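PDB 6KUA: cysteine hydrolase from Staphylococcus aureus, which probably hydrolyses the amide of nicotinamide to give nicotinic acid and ammonia, as a zinc-containing nicotinamidase of the isochorismatase family. Local coordinates for residues H3-V8 and H48-M53; N125-V130 and Y150-P155. All blocks are in the same frame, centred on the assembly; numbering follows the deposited sequence.

Contact 1: residues H3-V8 and H48-M53; sequences HRALLV and HIFFLM
With CG1 of Val8 anti to the backbone N (chi1 -178°) and the ring of Phe51 swung beside its own backbone N (chi1 -65°), the two side chains run side by side, and Val8 CB lies 3.8 Å from Phe51 CD2. They belong to neighbouring parallel strands, 4-8 and 48-53, in the central sheet of the isochorismatase-type alpha/beta fold. The ladder steps regularly: Leu6 N donates to His48 O, Phe50 N to Leu6 O at 2.8 Å, Val8 N to Phe50 O, and Leu52 N to Val8 O. Leu6 is gripped through both its N and its O, while the backbone of the intervening Leu7 turns to strand 126-132, where it bonds Glu128 and Val130.

Aliphatic and aromatic residues suit both faces, since helices cover the sheet. On the face of Leu6 and Val8, Leu6 CD2 meets Ile49 CG2 at 4.0 Å. On the other, small Ala5 puts CB 3.8 Å from Phe50 CE1, while Leu119 of helix 115-121 packs against both residues. At the start of the strand, Arg4 turns away from the partner strand and forms salt bridges with Asp47 and Asp41. At the Leu52 end, the side chain of Leu52 bends back towards strand 4-8 on the Ala5, Leu7 and Phe50 face, its CD1 3.9 Å from Leu7 CB.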
# COMPACT_ATOMS: atom_id res chain seq x y z
N HIS A 3 5.44 22.38 7.66
CA HIS A 3 5.36 21.05 7.08
C HIS A 3 4.13 20.32 7.61
O HIS A 3 4.20 19.16 8.00
CB HIS A 3 6.63 20.26 7.40
CG HIS A 3 7.89 20.99 7.02
ND1 HIS A 3 8.45 20.90 5.76
CD2 HIS A 3 8.67 21.84 7.72
CE1 HIS A 3 9.52 21.67 5.71
NE2 HIS A 3 9.68 22.24 6.89
N ARG A 4 3.00 21.03 7.67
CA ARG A 4 1.79 20.54 8.32
C ARG A 4 0.60 20.62 7.36
O ARG A 4 0.57 21.45 6.45
CB ARG A 4 1.47 21.31 9.61
CG ARG A 4 1.30 22.82 9.44
CD ARG A 4 0.75 23.50 10.71
NE ARG A 4 0.14 24.81 10.41
CZ ARG A 4 -0.67 25.49 11.22
NH1 ARG A 4 -1.00 25.02 12.41
NH2 ARG A 4 -1.18 26.65 10.82
N ALA A 5 -0.36 19.73 7.56
CA ALA A 5 -1.57 19.73 6.76
C ALA A 5 -2.75 19.43 7.67
O ALA A 5 -2.61 18.75 8.69
CB ALA A 5 -1.51 18.72 5.59
N LEU A 6 -3.89 19.99 7.31
CA LEU A 6 -5.13 19.76 8.03
C LEU A 6 -5.97 18.77 7.24
O LEU A 6 -6.18 18.95 6.03
CB LEU A 6 -5.88 21.08 8.22
CG LEU A 6 -7.25 20.99 8.90
CD1 LEU A 6 -7.09 20.58 10.35
CD2 LEU A 6 -7.96 22.32 8.81
N LEU A 7 -6.42 17.71 7.89
CA LEU A 7 -7.30 16.73 7.27
C LEU A 7 -8.68 16.87 7.88
O LEU A 7 -8.85 16.64 9.09
CB LEU A 7 -6.77 15.30 7.46
CG LEU A 7 -5.31 15.03 7.08
CD1 LEU A 7 -4.95 13.53 7.19
CD2 LEU A 7 -5.00 15.55 5.69
N VAL A 8 -9.66 17.24 7.06
CA VAL A 8 -11.05 17.41 7.49
C VAL A 8 -11.84 16.21 6.99
O VAL A 8 -12.13 16.10 5.80
CB VAL A 8 -11.65 18.72 6.98
CG1 VAL A 8 -13.09 18.88 7.50
CG2 VAL A 8 -10.77 19.89 7.42
N HIS A 48 -1.58 23.43 3.78
CA HIS A 48 -2.47 22.66 2.94
C HIS A 48 -3.62 22.08 3.74
O HIS A 48 -3.43 21.63 4.87
CB HIS A 48 -1.68 21.57 2.22
CG HIS A 48 -0.77 22.12 1.18
ND1 HIS A 48 -1.20 22.41 -0.10
CD2 HIS A 48 0.53 22.51 1.24
CE1 HIS A 48 -0.20 22.92 -0.79
NE2 HIS A 48 0.86 22.99 -0.00
N ILE A 49 -4.81 22.10 3.15
CA ILE A 49 -6.03 21.62 3.77
C ILE A 49 -6.67 20.62 2.82
O ILE A 49 -6.92 20.94 1.66
CB ILE A 49 -7.01 22.75 4.10
CG1 ILE A 49 -6.33 23.84 4.93
CG2 ILE A 49 -8.20 22.20 4.85
CD1 ILE A 49 -6.74 25.24 4.56
N PHE A 50 -6.96 19.42 3.33
CA PHE A 50 -7.56 18.35 2.55
C PHE A 50 -8.93 18.04 3.13
O PHE A 50 -9.04 17.72 4.32
CB PHE A 50 -6.67 17.10 2.55
CG PHE A 50 -5.30 17.32 1.96
CD1 PHE A 50 -4.32 18.00 2.66
CD2 PHE A 50 -4.99 16.81 0.70
CE1 PHE A 50 -3.05 18.21 2.12
CE2 PHE A 50 -3.72 17.00 0.13
CZ PHE A 50 -2.75 17.70 0.84
N PHE A 51 -9.97 18.18 2.31
CA PHE A 51 -11.31 17.76 2.67
C PHE A 51 -11.53 16.36 2.11
O PHE A 51 -11.49 16.16 0.89
CB PHE A 51 -12.35 18.76 2.14
CG PHE A 51 -12.26 20.12 2.78
CD1 PHE A 51 -11.39 21.07 2.28
CD2 PHE A 51 -13.04 20.45 3.88
CE1 PHE A 51 -11.29 22.34 2.87
CE2 PHE A 51 -12.96 21.69 4.47
CZ PHE A 51 -12.08 22.65 3.96
N LEU A 52 -11.71 15.39 3.01
CA LEU A 52 -11.80 13.98 2.65
C LEU A 52 -13.24 13.52 2.85
O LEU A 52 -13.78 13.64 3.95
CB LEU A 52 -10.85 13.14 3.50
CG LEU A 52 -9.41 13.48 3.10
CD1 LEU A 52 -8.58 13.85 4.32
CD2 LEU A 52 -8.82 12.31 2.34
N MET A 53 -13.84 12.97 1.79
CA MET A 53 -15.29 12.75 1.77
C MET A 53 -15.65 11.39 1.19
O MET A 53 -15.26 11.06 0.07
CB MET A 53 -15.98 13.84 0.96
CG MET A 53 -15.80 15.23 1.56
SD MET A 53 -16.82 15.44 3.02
CE MET A 53 -18.20 14.43 2.54
O HOH W 1 1.77 22.94 4.42

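Contact 2: residues N125-V130 and Y150-P155; sequences NQVEIV and YKISVP
Val127 sits at the middle of this parallel pairing, gripped through both backbone polar atoms: its N donates to Lys151 O at 2.9 Å and its O accepts from Ser153 N. Lys151 N to Asn125 O and Ile129 N to Ser153 O, the latter 2.8 Å, extend the ladder at its two ends. Beta-branched Val127 and Ile129 suit an extended strand, and Val127 CG1 touches Tyr150 CD1 at 4.1 Å. The tyrosine ring presents its edge to the backbone of Asn125, CD1 lying 3.7 Å from Asn125 C.

On the more polar face, the long Lys151 chain passes obliquely by the Asn125 amide, with CE 3.6 Å from ND2. Glu128, its CG anti to the backbone N (chi1 -175°), extends across Pro155 at about a right angle and brings CG 3.9 Å from Pro155 CD. Second-shell partners fix the polar ends: Arg38 forms a salt bridge with Glu128 OE2, and Asp116 bonds to Tyr150 OH, while Arg120 of a second subunit makes a cation-pi contact with the ring.

The strands are the two arms of a beta-alpha-beta crossover. Its helix 137-147 packs on Val127, Ile129 and Ile152, helix 32-44 covers Glu128, Val130 and Pro155 on the other face, and strand 4-9 flanks 126-132.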
# COMPACT_ATOMS: atom_id res chain seq x y z
N ASN A 125 5.16 16.43 6.86
CA ASN A 125 5.35 15.26 7.71
C ASN A 125 4.52 15.36 8.98
O ASN A 125 4.79 14.64 9.94
CB ASN A 125 6.84 15.06 8.06
CG ASN A 125 7.35 16.09 9.06
OD1 ASN A 125 6.82 17.20 9.15
ND2 ASN A 125 8.37 15.72 9.83
N GLN A 126 3.52 16.22 9.01
CA GLN A 126 2.71 16.42 10.20
C GLN A 126 1.27 16.68 9.79
O GLN A 126 1.02 17.54 8.94
CB GLN A 126 3.29 17.58 11.01
CG GLN A 126 2.41 18.17 12.07
CD GLN A 126 3.15 19.21 12.91
OE1 GLN A 126 3.30 20.37 12.51
NE2 GLN A 126 3.64 18.79 14.08
N VAL A 127 0.32 15.92 10.35
CA VAL A 127 -1.08 16.12 10.01
C VAL A 127 -1.87 16.42 11.27
O VAL A 127 -1.59 15.87 12.35
CB VAL A 127 -1.70 14.91 9.26
CG1 VAL A 127 -0.93 14.63 7.98
CG2 VAL A 127 -1.80 13.67 10.17
N GLU A 128 -2.83 17.32 11.14
CA GLU A 128 -3.84 17.55 12.16
C GLU A 128 -5.16 17.02 11.63
O GLU A 128 -5.54 17.31 10.50
CB GLU A 128 -3.94 19.04 12.50
CG GLU A 128 -4.87 19.36 13.64
CD GLU A 128 -4.81 20.84 14.02
OE1 GLU A 128 -3.71 21.44 13.98
OE2 GLU A 128 -5.88 21.40 14.36
N ILE A 129 -5.87 16.22 12.43
CA ILE A 129 -7.05 15.53 11.95
C ILE A 129 -8.27 16.00 12.73
O ILE A 129 -8.32 15.87 13.96
CB ILE A 129 -6.92 14.01 12.05
CG1 ILE A 129 -5.62 13.54 11.42
CG2 ILE A 129 -8.09 13.36 11.33
CD1 ILE A 129 -5.39 12.03 11.63
N VAL A 130 -9.28 16.46 12.00
CA VAL A 130 -10.54 16.89 12.60
C VAL A 130 -11.67 16.25 11.82
O VAL A 130 -11.50 15.81 10.68
CB VAL A 130 -10.67 18.42 12.62
CG1 VAL A 130 -9.45 19.06 13.31
CG2 VAL A 130 -10.85 18.97 11.20
N TYR A 150 3.75 9.77 9.80
CA TYR A 150 3.40 11.16 10.04
C TYR A 150 3.31 11.44 11.53
O TYR A 150 2.86 10.59 12.30
CB TYR A 150 2.06 11.51 9.39
CG TYR A 150 2.14 11.54 7.91
CD1 TYR A 150 2.59 12.67 7.26
CD2 TYR A 150 1.79 10.42 7.16
CE1 TYR A 150 2.70 12.70 5.90
CE2 TYR A 150 1.88 10.44 5.79
CZ TYR A 150 2.32 11.58 5.16
OH TYR A 150 2.42 11.61 3.79
N LYS A 151 3.74 12.64 11.92
CA LYS A 151 3.39 13.14 13.24
C LYS A 151 1.92 13.56 13.22
O LYS A 151 1.44 14.06 12.20
CB LYS A 151 4.28 14.33 13.64
CG LYS A 151 5.77 14.13 13.35
CD LYS A 151 6.60 15.40 13.67
CE LYS A 151 8.10 15.19 13.40
NZ LYS A 151 8.93 16.44 13.61
N ILE A 152 1.22 13.32 14.32
CA ILE A 152 -0.24 13.35 14.32
C ILE A 152 -0.75 14.25 15.44
O ILE A 152 -0.30 14.15 16.58
CB ILE A 152 -0.83 11.94 14.51
CG1 ILE A 152 -0.43 11.02 13.35
CG2 ILE A 152 -2.34 12.04 14.64
CD1 ILE A 152 -0.79 9.57 13.60
N SER A 153 -1.74 15.08 15.12
CA SER A 153 -2.45 15.86 16.12
C SER A 153 -3.94 15.66 15.94
O SER A 153 -4.47 15.84 14.84
CB SER A 153 -2.08 17.35 16.03
OG SER A 153 -2.65 18.07 17.10
N VAL A 154 -4.62 15.25 17.01
CA VAL A 154 -6.08 15.16 16.96
C VAL A 154 -6.66 15.95 18.13
O VAL A 154 -6.77 15.42 19.24
CB VAL A 154 -6.58 13.71 16.98
CG1 VAL A 154 -8.09 13.70 16.78
CG2 VAL A 154 -5.89 12.88 15.90
N PRO A 155 -7.02 17.22 17.92
CA PRO A 155 -7.55 18.03 19.03
C PRO A 155 -8.93 17.52 19.42
O PRO A 155 -9.79 17.33 18.57
CB PRO A 155 -7.62 19.44 18.44
CG PRO A 155 -7.73 19.23 16.97
CD PRO A 155 -6.89 17.99 16.68

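From the N terminus, strand 4-9 is laid down first, and the chain then runs through helices, among them 32-44, before contact 1 closes that excursion with strand 48-54. Strand 99-104 follows on the far side of 48-54. The chain next returns across the sheet to strand 126-132, beside 4-9, and contact 2 closes the shorter loop through helix 137-147. The two contacts are therefore in series, neither nested nor crossed. They join laterally where Leu7 N lies 2.8 Å from Glu128 O and Ala5 O 2.8 Å from Glu128 N, both probable hydrogen bonds, so four adjacent strands, 48-54, 4-9, 126-132 and 151-160, become continuous within the five-stranded sheet of order 3-2-1-4-5.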